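PDB 4AY7: Methylcobalamin\: coenzyme M methyltransferase from Methanosarcina mazei, which transfers a methyl group from a methylated corrinoid to coenzyme M, a zinc-dependent reaction of methanogenesis, on a TIM-barrel scaffold. Local coordinates for residues Gly152-Pro157 against Ile194-Met199; Ala204-Ile209 against Val242-Ile247; Ser223-Leu228 against Asn252-Asp257. One frame throughout, in Å; residues are numbered along the deposited sequence. Where two conformers were deposited one is given.

From the N terminus, contact 1 comes first: strand 150-155 runs into a largely helical excursion, and the last helix of that excursion, 178-202, folds back so that I194-M199 packs against G152-M154. The same helix leads into strand 206-210, where contact 2 opens, so contacts 1 and 2 stand in series and meet in the barrel sheet, G152 O lying 3.0 Å from A208 N. Contact 2 closes over helix 221-238, pairing A204-I209 with V242-I247. Contact 3 crosses it, since S223-L228 lies inside that loop and N252-D257 beyond it. Together they tie three successive strands to the outer helices, contacts 2 and 3 touching through I247.

Contact 1. Residues Gly152-Pro157 against Ile194-Met199; sequences GGMEGP and IYANAM
M154 leaves strand 152-155 toward helix 194-199, and its side chain, traced outward, meets Y195, A196 or M199 at every atom, the M199 methyl recurring along the way. CB comes first, resting 3.9 Å from Y195 CE2 at a slant to the phenol ring, with the methyl of M199 also close by. CG again faces M199 CE. The sulfur is the busiest atom: M154 SD touches M199 CE at 3.6 Å and A196 CB at 3.8 Å, and it lies 4.9 Å from the centroid of the Y195 ring, an oblique Met-aromatic contact 48° off the ring normal. Beyond it the chain bends (chi3 -80°), which brings CE alongside Y195 CD2. The side chains of M154 and Y195 run past each other in opposite senses.

The partner thioether bends in the same sense. M199 CE lies over the rim of one face of the Y195 ring and reaches to 3.9 Å from G153 O, while M199 SD sits 4.0 Å from G152 CA. With no side chain on G152, the sulfur can settle directly against the strand backbone. Polar communication is left to one water, which donates to G153 O and lies 2.7 Å from Y195 OH, in the plane of the ring at its edge; the carbonyl and the phenol, too far apart to meet, are bridged in this way.

Helix and strand run almost antiparallel, at 169°, as expected where an outer helix of a TIM barrel covers its sheet. Helix 130-144 flanks the site through V133, which touches Y195 and M199. On the neighbouring strand 206-210, I207 packs on both M154 and M199, while I209 touches M154, so both methionines lie between the sheet and the helices.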
ATOM      1  N   GLY A 152      -0.569   1.710   7.712  1.00 17.93           N
ATOM      2  CA  GLY A 152      -1.802   1.128   7.364  1.00 18.01           C
ATOM      3  C   GLY A 152      -1.995   1.059   5.876  1.00 17.71           C
ATOM      4  O   GLY A 152      -2.131   2.060   5.219  1.00 18.20           O
ATOM      5  N   GLY A 153      -2.127  -0.157   5.377  1.00 17.92           N
ATOM      6  CA  GLY A 153      -2.356  -0.411   3.976  1.00 18.18           C
ATOM      7  C   GLY A 153      -3.790  -0.650   3.656  1.00 18.10           C
ATOM      8  O   GLY A 153      -4.548  -1.230   4.489  1.00 19.46           O
ATOM      9  N   MET A 154      -4.203  -0.233   2.464  1.00 18.12           N
ATOM     10  CA  MET A 154      -5.557  -0.490   2.010  1.00 18.80           C
ATOM     11  C   MET A 154      -5.639  -0.315   0.511  1.00 18.86           C
ATOM     12  O   MET A 154      -4.820   0.359  -0.098  1.00 17.58           O
ATOM     13  CB  MET A 154      -6.546   0.431   2.705  1.00 19.46           C
ATOM     14  CG  MET A 154      -6.165   1.881   2.549  1.00 19.66           C
ATOM     15  SD  MET A 154      -7.249   3.110   3.333  1.00 21.47           S
ATOM     16  CE  MET A 154      -8.564   3.184   2.126  1.00 20.65           C
ATOM     17  N   GLU A 155      -6.646  -0.905  -0.058  1.00 18.32           N
ATOM     18  CA  GLU A 155      -7.065  -0.695  -1.446  1.00 19.32           C
ATOM     19  C   GLU A 155      -7.543   0.741  -1.600  1.00 20.23           C
ATOM     20  O   GLU A 155      -8.116   1.329  -0.708  1.00 20.48           O
ATOM     21  CB  GLU A 155      -8.159  -1.741  -1.863  1.00 20.25           C
ATOM     22  CG  GLU A 155      -9.421  -1.703  -1.066  1.00 20.41           C
ATOM     23  CD  GLU A 155      -9.379  -2.609   0.186  1.00 22.30           C
ATOM     24  OE1 GLU A 155      -8.312  -2.753   0.846  1.00 21.64           O
ATOM     25  OE2 GLU A 155     -10.442  -3.131   0.556  1.00 20.86           O
ATOM     26  N   GLY A 156      -7.145   1.365  -2.702  1.00 20.25           N
ATOM     27  CA  GLY A 156      -7.408   2.784  -2.927  1.00 19.91           C
ATOM     28  C   GLY A 156      -8.772   2.967  -3.597  1.00 20.02           C
ATOM     29  O   GLY A 156      -9.411   1.969  -4.031  1.00 19.86           O
ATOM     30  N   PRO A 157      -9.218   4.213  -3.732  1.00 19.95           N
ATOM     31  CA  PRO A 157     -10.597   4.407  -4.147  1.00 20.53           C
ATOM     32  C   PRO A 157     -10.916   3.929  -5.545  1.00 20.45           C
ATOM     33  O   PRO A 157     -12.058   3.506  -5.797  1.00 21.12           O
ATOM     34  CB  PRO A 157     -10.831   5.890  -4.010  1.00 21.62           C
ATOM     35  CG  PRO A 157      -9.523   6.536  -3.773  1.00 21.12           C
ATOM     36  CD  PRO A 157      -8.556   5.473  -3.332  1.00 20.82           C
ATOM     37  N   ILE A 194     -13.101   7.465   5.192  1.00 18.99           N
ATOM     38  CA  ILE A 194     -13.619   7.046   6.510  1.00 19.06           C
ATOM     39  C   ILE A 194     -12.716   5.959   7.130  1.00 18.65           C
ATOM     40  O   ILE A 194     -12.374   6.012   8.311  1.00 18.86           O
ATOM     41  CB  ILE A 194     -15.068   6.563   6.454  1.00 19.47           C
ATOM     42  CG1 ILE A 194     -16.035   7.742   6.150  1.00 19.96           C
ATOM     43  CG2 ILE A 194     -15.454   5.836   7.773  1.00 19.96           C
ATOM     44  CD1 ILE A 194     -17.424   7.384   5.636  1.00 20.21           C
ATOM     45  N   TYR A 195     -12.413   4.940   6.357  1.00 17.84           N
ATOM     46  CA  TYR A 195     -11.582   3.800   6.858  1.00 17.81           C
ATOM     47  C   TYR A 195     -10.163   4.252   7.141  1.00 17.78           C
ATOM     48  O   TYR A 195      -9.596   3.963   8.200  1.00 18.81           O
ATOM     49  CB  TYR A 195     -11.572   2.708   5.811  1.00 17.43           C
ATOM     50  CG  TYR A 195     -10.704   1.486   6.131  1.00 17.45           C
ATOM     51  CD1 TYR A 195     -10.599   0.985   7.423  1.00 17.71           C
ATOM     52  CD2 TYR A 195     -10.009   0.839   5.130  1.00 17.31           C
ATOM     53  CE1 TYR A 195      -9.816  -0.132   7.718  1.00 17.99           C
ATOM     54  CE2 TYR A 195      -9.262  -0.335   5.377  1.00 17.68           C
ATOM     55  CZ  TYR A 195      -9.156  -0.799   6.692  1.00 18.00           C
ATOM     56  OH  TYR A 195      -8.390  -1.886   6.990  1.00 18.34           O
ATOM     57  N   ALA A 196      -9.590   5.006   6.212  1.00 17.48           N
ATOM     58  CA  ALA A 196      -8.218   5.546   6.400  1.00 17.24           C
ATOM     59  C   ALA A 196      -8.097   6.353   7.718  1.00 17.94           C
ATOM     60  O   ALA A 196      -7.215   6.099   8.513  1.00 18.04           O
ATOM     61  CB  ALA A 196      -7.825   6.413   5.192  1.00 16.79           C
ATOM     62  N   ASN A 197      -8.996   7.305   7.953  1.00 18.39           N
ATOM     63  CA  ASN A 197      -9.003   8.021   9.187  1.00 19.07           C
ATOM     64  C   ASN A 197      -9.185   7.229  10.417  1.00 19.99           C
ATOM     65  O   ASN A 197      -8.631   7.575  11.487  1.00 20.64           O
ATOM     66  CB  ASN A 197      -9.947   9.255   9.125  1.00 19.89           C
ATOM     67  CG  ASN A 197      -9.400  10.396   8.256  1.00 20.14           C
ATOM     68  OD1 ASN A 197      -8.231  10.616   8.230  1.00 19.75           O
ATOM     69  ND2 ASN A 197     -10.272  11.112   7.540  1.00 20.94           N
ATOM     70  N   ALA A 198      -9.986   6.147  10.325  1.00 19.89           N
ATOM     71  CA  ALA A 198     -10.078   5.211  11.418  1.00 20.40           C
ATOM     72  C   ALA A 198      -8.766   4.552  11.722  1.00 20.12           C
ATOM     73  O   ALA A 198      -8.460   4.340  12.904  1.00 20.94           O
ATOM     74  CB  ALA A 198     -11.142   4.124  11.177  1.00 19.96           C
ATOM     75  N   MET A 199      -8.049   4.094  10.706  1.00 19.68           N
ATOM     76  CA  MET A 199      -6.707   3.529  10.964  1.00 20.15           C
ATOM     77  C   MET A 199      -5.779   4.562  11.616  1.00 20.58           C
ATOM     78  O   MET A 199      -5.070   4.223  12.555  1.00 21.21           O
ATOM     79  CB  MET A 199      -6.059   2.980   9.696  1.00 20.64           C
ATOM     80  CG  MET A 199      -6.709   1.744   9.159  1.00 21.42           C
ATOM     81  SD  MET A 199      -5.769   0.779   7.927  1.00 23.09           S
ATOM     82  CE  MET A 199      -6.065   1.734   6.454  1.00 23.40           C
TER
HETATM   83  O   HOH W   1      -6.923  -2.638   4.798  1.00 22.00           O

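Contact 2. Residues Ala204-Ile209 against Val242-Ile247; sequences ADVIAI and VTVLHI. With ZN (zinc ion), chain C.
H246 N and I209 O form the shortest backbone bond between these strands, 2.8 Å, with the donor nearly along the C=O axis. V244 is bonded through both its N and its O, the N donating to I207 O and the O accepting from I209 N at 2.9 Å; I207 N completes the ladder by donating to V242 O. At the start of the pair a water takes over, donating to D205 O and accepting from V242 N. This is parallel pairing of adjacent strands in a right-handed beta-alpha-beta unit of the TIM barrel.

V206, A208 and V244 share one face of the sheet, V206 CG1 meeting V244 CG2 at 4.0 Å. On the other face, I209 CG1 touches L245 CD1 at 3.7 Å; L232 of helix 221-238 packs against both residues.

H246 holds its ring anti to the backbone N (chi1 173°), and NE2 binds the zinc ion at 2.2 Å. C248 and C325 supply the other protein ligands, while S267 OG hydrogen-bonds ND1, which probably fixes the ring's rotation. H246 is thus held at the end of this hydrogen-bonded pair, and a His-Cys-Cys zinc site is consistent with binding and activation of the coenzyme M thiol.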
ATOM      1  N   ALA A 204      -2.116   4.337  13.215  1.00 21.21           N
ATOM      2  CA  ALA A 204      -1.301   4.365  11.978  1.00 20.69           C
ATOM      3  C   ALA A 204      -0.750   5.756  11.782  1.00 20.24           C
ATOM      4  O   ALA A 204      -1.432   6.767  12.002  1.00 21.10           O
ATOM      5  CB  ALA A 204      -2.096   3.953  10.721  1.00 19.62           C
ATOM      6  N   ASP A 205       0.488   5.790  11.327  1.00 20.54           N
ATOM      7  CA  ASP A 205       1.252   7.035  11.096  1.00 21.09           C
ATOM      8  C   ASP A 205       1.272   7.445   9.641  1.00 20.47           C
ATOM      9  O   ASP A 205       1.408   8.648   9.316  1.00 20.44           O
ATOM     10  CB  ASP A 205       2.699   6.841  11.578  1.00 21.76           C
ATOM     11  CG  ASP A 205       2.771   6.548  13.091  1.00 23.38           C
ATOM     12  OD1 ASP A 205       2.307   7.357  13.955  1.00 24.88           O
ATOM     13  OD2 ASP A 205       3.196   5.440  13.426  1.00 24.88           O
ATOM     14  N   VAL A 206       1.233   6.433   8.776  1.00 18.95           N
ATOM     15  CA  VAL A 206       1.211   6.612   7.343  1.00 18.25           C
ATOM     16  C   VAL A 206       0.068   5.759   6.828  1.00 17.64           C
ATOM     17  O   VAL A 206      -0.068   4.634   7.296  1.00 17.54           O
ATOM     18  CB  VAL A 206       2.550   6.093   6.780  1.00 18.05           C
ATOM     19  CG1 VAL A 206       2.517   6.119   5.245  1.00 18.07           C
ATOM     20  CG2 VAL A 206       3.699   6.910   7.331  1.00 18.27           C
ATOM     21  N   ILE A 207      -0.706   6.231   5.856  1.00 17.53           N
ATOM     22  CA  ILE A 207      -1.687   5.390   5.183  1.00 17.54           C
ATOM     23  C   ILE A 207      -1.101   5.255   3.806  1.00 17.35           C
ATOM     24  O   ILE A 207      -0.902   6.270   3.175  1.00 16.45           O
ATOM     25  CB  ILE A 207      -3.153   5.956   5.113  1.00 17.91           C
ATOM     26  CG1 ILE A 207      -3.604   6.245   6.544  1.00 18.21           C
ATOM     27  CG2 ILE A 207      -4.046   4.968   4.350  1.00 18.32           C
ATOM     28  CD1 ILE A 207      -3.686   4.978   7.448  1.00 18.36           C
ATOM     29  N   ALA A 208      -0.880   4.016   3.378  1.00 16.88           N
ATOM     30  CA  ALA A 208      -0.459   3.653   2.052  1.00 17.23           C
ATOM     31  C   ALA A 208      -1.531   2.940   1.249  1.00 17.77           C
ATOM     32  O   ALA A 208      -1.997   1.808   1.609  1.00 19.17           O
ATOM     33  CB  ALA A 208       0.759   2.765   2.151  1.00 16.89           C
ATOM     34  N   ILE A 209      -1.996   3.572   0.164  1.00 17.92           N
ATOM     35  CA  ILE A 209      -3.012   2.938  -0.606  1.00 17.77           C
ATOM     36  C   ILE A 209      -2.422   2.276  -1.824  1.00 17.11           C
ATOM     37  O   ILE A 209      -1.506   2.788  -2.450  1.00 16.65           O
ATOM     38  CB  ILE A 209      -4.155   3.879  -0.978  1.00 18.30           C
ATOM     39  CG1 ILE A 209      -3.747   4.889  -2.022  1.00 18.83           C
ATOM     40  CG2 ILE A 209      -4.744   4.545   0.297  1.00 18.88           C
ATOM     41  CD1 ILE A 209      -4.867   5.830  -2.455  1.00 18.80           C
ATOM     42  N   VAL A 242       0.209  11.631   6.898  1.00 20.77           N
ATOM     43  CA  VAL A 242       1.035  11.350   5.753  1.00 20.38           C
ATOM     44  C   VAL A 242       0.480  10.158   5.000  1.00 19.24           C
ATOM     45  O   VAL A 242      -0.035   9.178   5.599  1.00 18.89           O
ATOM     46  CB  VAL A 242       2.519  11.186   6.187  1.00 20.36           C
ATOM     47  CG1 VAL A 242       3.367  10.586   5.049  1.00 20.40           C
ATOM     48  CG2 VAL A 242       3.049  12.545   6.738  1.00 20.98           C
ATOM     49  N   THR A 243       0.395  10.332   3.676  1.00 19.14           N
ATOM     50  CA  THR A 243      -0.081   9.272   2.791  1.00 18.47           C
ATOM     51  C   THR A 243       0.925   8.927   1.678  1.00 17.91           C
ATOM     52  O   THR A 243       1.769   9.758   1.282  1.00 17.80           O
ATOM     53  CB  THR A 243      -1.414   9.636   2.142  1.00 18.93           C
ATOM     54  OG1 THR A 243      -1.225  10.809   1.401  1.00 18.82           O
ATOM     55  CG2 THR A 243      -2.557   9.892   3.159  1.00 18.60           C
ATOM     56  N   VAL A 244       0.753   7.734   1.128  1.00 17.05           N
ATOM     57  CA  VAL A 244       1.558   7.175   0.060  1.00 16.66           C
ATOM     58  C   VAL A 244       0.631   6.500  -0.953  1.00 16.56           C
ATOM     59  O   VAL A 244      -0.289   5.757  -0.586  1.00 17.14           O
ATOM     60  CB  VAL A 244       2.609   6.159   0.614  1.00 16.71           C
ATOM     61  CG1 VAL A 244       3.407   5.495  -0.497  1.00 16.02           C
ATOM     62  CG2 VAL A 244       3.624   6.843   1.520  1.00 16.93           C
ATOM     63  N   LEU A 245       0.878   6.722  -2.233  1.00 16.53           N
ATOM     64  CA  LEU A 245       0.105   6.135  -3.305  1.00 16.35           C
ATOM     65  C   LEU A 245       0.987   5.128  -4.045  1.00 16.60           C
ATOM     66  O   LEU A 245       2.040   5.482  -4.576  1.00 16.09           O
ATOM     67  CB  LEU A 245      -0.356   7.211  -4.270  1.00 16.75           C
ATOM     68  CG  LEU A 245      -0.938   6.751  -5.561  1.00 16.95           C
ATOM     69  CD1 LEU A 245      -2.276   6.071  -5.202  1.00 17.14           C
ATOM     70  CD2 LEU A 245      -1.242   7.933  -6.451  1.00 17.72           C
ATOM     71  N   HIS A 246       0.503   3.898  -4.109  1.00 16.64           N
ATOM     72  CA  HIS A 246       1.178   2.852  -4.845  1.00 17.65           C
ATOM     73  C   HIS A 246       0.342   2.416  -6.019  1.00 18.55           C
ATOM     74  O   HIS A 246      -0.806   1.938  -5.793  1.00 18.65           O
ATOM     75  CB  HIS A 246       1.483   1.710  -3.923  1.00 18.47           C
ATOM     76  CG  HIS A 246       2.030   0.517  -4.663  1.00 20.49           C
ATOM     77  ND1 HIS A 246       3.314   0.370  -4.923  1.00 20.48           N
ATOM     78  CD2 HIS A 246       1.392  -0.559  -5.271  1.00 23.05           C
ATOM     79  CE1 HIS A 246       3.525  -0.700  -5.704  1.00 21.64           C
ATOM     80  NE2 HIS A 246       2.372  -1.310  -5.863  1.00 24.47           N
ATOM     81  N   ILE A 247       0.842   2.521  -7.242  1.00 19.23           N
ATOM     82  CA  ILE A 247       0.059   2.070  -8.411  1.00 20.63           C
ATOM     83  C   ILE A 247       0.985   1.154  -9.159  1.00 22.48           C
ATOM     84  O   ILE A 247       2.103   1.549  -9.527  1.00 21.48           O
ATOM     85  CB  ILE A 247      -0.460   3.195  -9.335  1.00 20.21           C
ATOM     86  CG1 ILE A 247      -1.500   4.072  -8.616  1.00 20.11           C
ATOM     87  CG2 ILE A 247      -1.117   2.653 -10.630  1.00 20.45           C
ATOM     88  CD1 ILE A 247      -2.032   5.241  -9.492  1.00 20.86           C
TER
HETATM   89 ZN    ZN C 500       2.165  -2.991  -7.321  1.00 46.90          ZN
HETATM   90  O   HOH W   2       1.033  11.218   9.706  1.00 28.05           O

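Contact 3. Residues Ser223-Leu228 against Asn252-Asp257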
ATOM      1  N   SER A 223      -8.178   8.587 -18.953  1.00 25.18           N
ATOM      2  CA  SER A 223      -9.181   8.343 -17.930  0.70 24.87           C
ATOM      3  C   SER A 223      -8.711   8.629 -16.536  1.00 23.32           C
ATOM      4  O   SER A 223      -9.518   9.086 -15.664  1.00 21.27           O
ATOM      5  CB  SER A 223      -9.681   6.913 -17.980  0.70 25.81           C
ATOM      6  OG  SER A 223     -10.564   6.851 -19.080  0.70 28.18           O
ATOM      7  N   PHE A 224      -7.402   8.380 -16.295  1.00 22.38           N
ATOM      8  CA  PHE A 224      -6.837   8.750 -15.025  1.00 21.36           C
ATOM      9  C   PHE A 224      -7.010  10.266 -14.806  1.00 22.16           C
ATOM     10  O   PHE A 224      -7.381  10.713 -13.708  1.00 22.05           O
ATOM     11  CB  PHE A 224      -5.349   8.365 -14.976  1.00 20.76           C
ATOM     12  CG  PHE A 224      -4.714   8.648 -13.667  1.00 20.06           C
ATOM     13  CD1 PHE A 224      -4.170   9.912 -13.408  1.00 19.35           C
ATOM     14  CD2 PHE A 224      -4.646   7.640 -12.658  1.00 19.40           C
ATOM     15  CE1 PHE A 224      -3.623  10.160 -12.175  1.00 19.00           C
ATOM     16  CE2 PHE A 224      -4.118   7.906 -11.420  1.00 18.73           C
ATOM     17  CZ  PHE A 224      -3.535   9.157 -11.196  1.00 18.59           C
ATOM     18  N   ARG A 225      -6.621  11.050 -15.811  1.00 22.82           N
ATOM     19  CA  ARG A 225      -6.679  12.522 -15.681  1.00 24.43           C
ATOM     20  C   ARG A 225      -8.089  13.037 -15.652  1.00 25.08           C
ATOM     21  O   ARG A 225      -8.392  13.940 -14.899  1.00 25.92           O
ATOM     22  CB  ARG A 225      -5.878  13.230 -16.762  1.00 25.57           C
ATOM     23  CG  ARG A 225      -4.385  13.039 -16.546  1.00 26.19           C
ATOM     24  CD  ARG A 225      -3.608  13.646 -17.665  1.00 28.27           C
ATOM     25  NE  ARG A 225      -3.650  12.918 -18.938  1.00 29.68           N
ATOM     26  CZ  ARG A 225      -2.760  12.017 -19.322  1.00 29.80           C
ATOM     27  NH1 ARG A 225      -1.754  11.641 -18.536  1.00 30.57           N
ATOM     28  NH2 ARG A 225      -2.886  11.502 -20.517  1.00 31.18           N
ATOM     29  N   GLN A 226      -8.982  12.425 -16.403  1.00 25.53           N
ATOM     30  CA  GLN A 226     -10.340  12.928 -16.477  1.00 26.65           C
ATOM     31  C   GLN A 226     -11.176  12.604 -15.209  1.00 25.45           C
ATOM     32  O   GLN A 226     -11.968  13.481 -14.731  1.00 24.82           O
ATOM     33  CB  GLN A 226     -11.079  12.349 -17.669  1.00 28.03           C
ATOM     34  CG  GLN A 226     -12.450  12.947 -17.627  1.00 30.28           C
ATOM     35  CD  GLN A 226     -13.188  12.860 -18.929  1.00 33.21           C
ATOM     36  OE1 GLN A 226     -12.774  12.138 -19.857  1.00 36.02           O
ATOM     37  NE2 GLN A 226     -14.340  13.515 -18.974  1.00 34.55           N
ATOM     38  N   PHE A 227     -11.024  11.363 -14.699  1.00 23.14           N
ATOM     39  CA  PHE A 227     -11.877  10.850 -13.592  1.00 22.64           C
ATOM     40  C   PHE A 227     -11.225  10.438 -12.280  1.00 21.88           C
ATOM     41  O   PHE A 227     -11.837  10.585 -11.207  1.00 21.54           O
ATOM     42  CB  PHE A 227     -12.689   9.624 -14.024  1.00 23.09           C
ATOM     43  CG  PHE A 227     -13.480   9.818 -15.289  1.00 23.50           C
ATOM     44  CD1 PHE A 227     -14.588  10.611 -15.301  1.00 24.22           C
ATOM     45  CD2 PHE A 227     -13.099   9.166 -16.463  1.00 23.97           C
ATOM     46  CE1 PHE A 227     -15.298  10.776 -16.477  1.00 25.00           C
ATOM     47  CE2 PHE A 227     -13.782   9.349 -17.643  1.00 24.78           C
ATOM     48  CZ  PHE A 227     -14.883  10.137 -17.651  1.00 25.29           C
ATOM     49  N   LEU A 228     -10.001   9.918 -12.360  1.00 21.62           N
ATOM     50  CA  LEU A 228      -9.366   9.251 -11.201  1.00 20.60           C
ATOM     51  C   LEU A 228      -8.602  10.222 -10.352  1.00 20.90           C
ATOM     52  O   LEU A 228      -8.709  10.188  -9.131  1.00 21.98           O
ATOM     53  CB  LEU A 228      -8.529   8.105 -11.698  1.00 20.47           C
ATOM     54  CG  LEU A 228      -9.206   7.094 -12.644  1.00 20.68           C
ATOM     55  CD1 LEU A 228      -8.259   5.890 -12.942  1.00 20.42           C
ATOM     56  CD2 LEU A 228     -10.607   6.632 -12.121  1.00 20.77           C
ATOM     57  N   ASN A 252       4.618   5.066 -15.997  1.00 23.43           N
ATOM     58  CA  ASN A 252       5.235   6.297 -16.518  1.00 24.22           C
ATOM     59  C   ASN A 252       4.269   7.283 -17.206  1.00 24.21           C
ATOM     60  O   ASN A 252       4.444   8.510 -17.073  1.00 23.36           O
ATOM     61  CB  ASN A 252       6.405   6.023 -17.434  1.00 26.85           C
ATOM     62  CG  ASN A 252       7.654   5.639 -16.659  1.00 27.69           C
ATOM     63  OD1 ASN A 252       7.843   6.075 -15.543  1.00 28.98           O
ATOM     64  ND2 ASN A 252       8.406   4.719 -17.188  1.00 29.31           N
ATOM     65  N   PRO A 253       3.231   6.768 -17.910  1.00 23.46           N
ATOM     66  CA  PRO A 253       2.353   7.727 -18.642  1.00 23.90           C
ATOM     67  C   PRO A 253       1.445   8.558 -17.740  1.00 23.11           C
ATOM     68  O   PRO A 253       0.914   9.566 -18.185  1.00 25.36           O
ATOM     69  CB  PRO A 253       1.561   6.848 -19.585  1.00 24.85           C
ATOM     70  CG  PRO A 253       2.332   5.541 -19.667  1.00 25.09           C
ATOM     71  CD  PRO A 253       3.087   5.377 -18.391  1.00 24.12           C
ATOM     72  N   ILE A 254       1.449   8.251 -16.451  1.00 21.85           N
ATOM     73  CA  ILE A 254       0.727   8.987 -15.456  1.00 21.21           C
ATOM     74  C   ILE A 254       1.515   9.364 -14.242  1.00 20.65           C
ATOM     75  O   ILE A 254       0.960   9.979 -13.341  1.00 19.42           O
ATOM     76  CB  ILE A 254      -0.530   8.163 -14.920  1.00 20.28           C
ATOM     77  CG1 ILE A 254      -0.149   6.845 -14.187  1.00 19.43           C
ATOM     78  CG2 ILE A 254      -1.563   7.956 -16.041  1.00 21.37           C
ATOM     79  CD1 ILE A 254      -1.309   6.223 -13.396  1.00 19.17           C
ATOM     80  N   LEU A 255       2.805   9.012 -14.208  1.00 21.68           N
ATOM     81  CA  LEU A 255       3.666   9.340 -13.080  1.00 21.21           C
ATOM     82  C   LEU A 255       3.605  10.808 -12.703  1.00 21.91           C
ATOM     83  O   LEU A 255       3.488  11.120 -11.534  1.00 20.98           O
ATOM     84  CB  LEU A 255       5.107   8.902 -13.366  1.00 21.50           C
ATOM     85  CG  LEU A 255       6.035   8.914 -12.168  1.00 21.26           C
ATOM     86  CD1 LEU A 255       5.427   8.102 -11.004  1.00 20.31           C
ATOM     87  CD2 LEU A 255       7.411   8.354 -12.588  1.00 21.10           C
ATOM     88  N   SER A 256       3.709  11.706 -13.681  1.00 23.70           N
ATOM     89  CA  SER A 256       3.654  13.156 -13.399  1.00 24.32           C
ATOM     90  C   SER A 256       2.274  13.586 -12.835  1.00 24.83           C
ATOM     91  O   SER A 256       2.206  14.343 -11.894  1.00 25.48           O
ATOM     92  CB  SER A 256       4.037  13.984 -14.657  1.00 26.48           C
ATOM     93  OG  SER A 256       4.121  15.347 -14.335  1.00 26.96           O
ATOM     94  N   ASP A 257       1.218  12.925 -13.283  1.00 24.68           N
ATOM     95  CA  ASP A 257      -0.161  13.148 -12.785  1.00 25.21           C
ATOM     96  C   ASP A 257      -0.300  12.594 -11.378  1.00 22.82           C
ATOM     97  O   ASP A 257      -0.910  13.245 -10.553  1.00 22.09           O
ATOM     98  CB  ASP A 257      -1.173  12.520 -13.714  1.00 27.34           C
ATOM     99  CG  ASP A 257      -1.105  13.071 -15.110  1.00 30.17           C
ATOM    100  OD1 ASP A 257      -1.359  14.271 -15.218  1.00 31.23           O
ATOM    101  OD2 ASP A 257      -0.799  12.318 -16.088  1.00 32.48           O
TER
HETATM  102  O   HOH W   3      -0.102  10.180 -20.403  1.00 36.94           O
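F224 and I254 form the heart of a helix-helix contact on the outside of the TIM barrel, where helices 223-228 and 252-257 pass 10.6 Å apart at 41°. The methyl I254 CD1 stands over one face of the phenyl ring, 4.0 Å from its centroid and shifted toward the rim, which makes a CH-pi contact. It lies closest to F224 CD2, at 3.7 Å, while I254 CG2 covers the root of the ring at CB and CG. About one turn on from I254, D257 brings its CB obliquely to F224 CE1. The ring reaches across because CG is anti to the backbone N (chi1 -177°).

Nearer solvent, R225 crosses to the second helix. Its chain runs beside the D257 carboxylate, with CG and CD against OD1, then bends at chi3 so that the guanidinium can turn back to the acid. NH1 makes a salt bridge to D257 OD2 at 2.7 Å; the oxygen lies in the guanidinium plane, but the donor is 31° out of the carboxylate plane on the syn side. The same NH1 has a weak, long bond to P253 O, and a water also lies between the two, accepting from NH1, though its distance to P253 O is doubtfully short.

A second shell steadies these groups. D222 forms a salt bridge with R225 NH2, and L232 packs on F224 from further along its own helix. Toward the barrel interior, I247, which follows the zinc ligand H246, touches F224 CE2 with its CD1 at 3.9 Å.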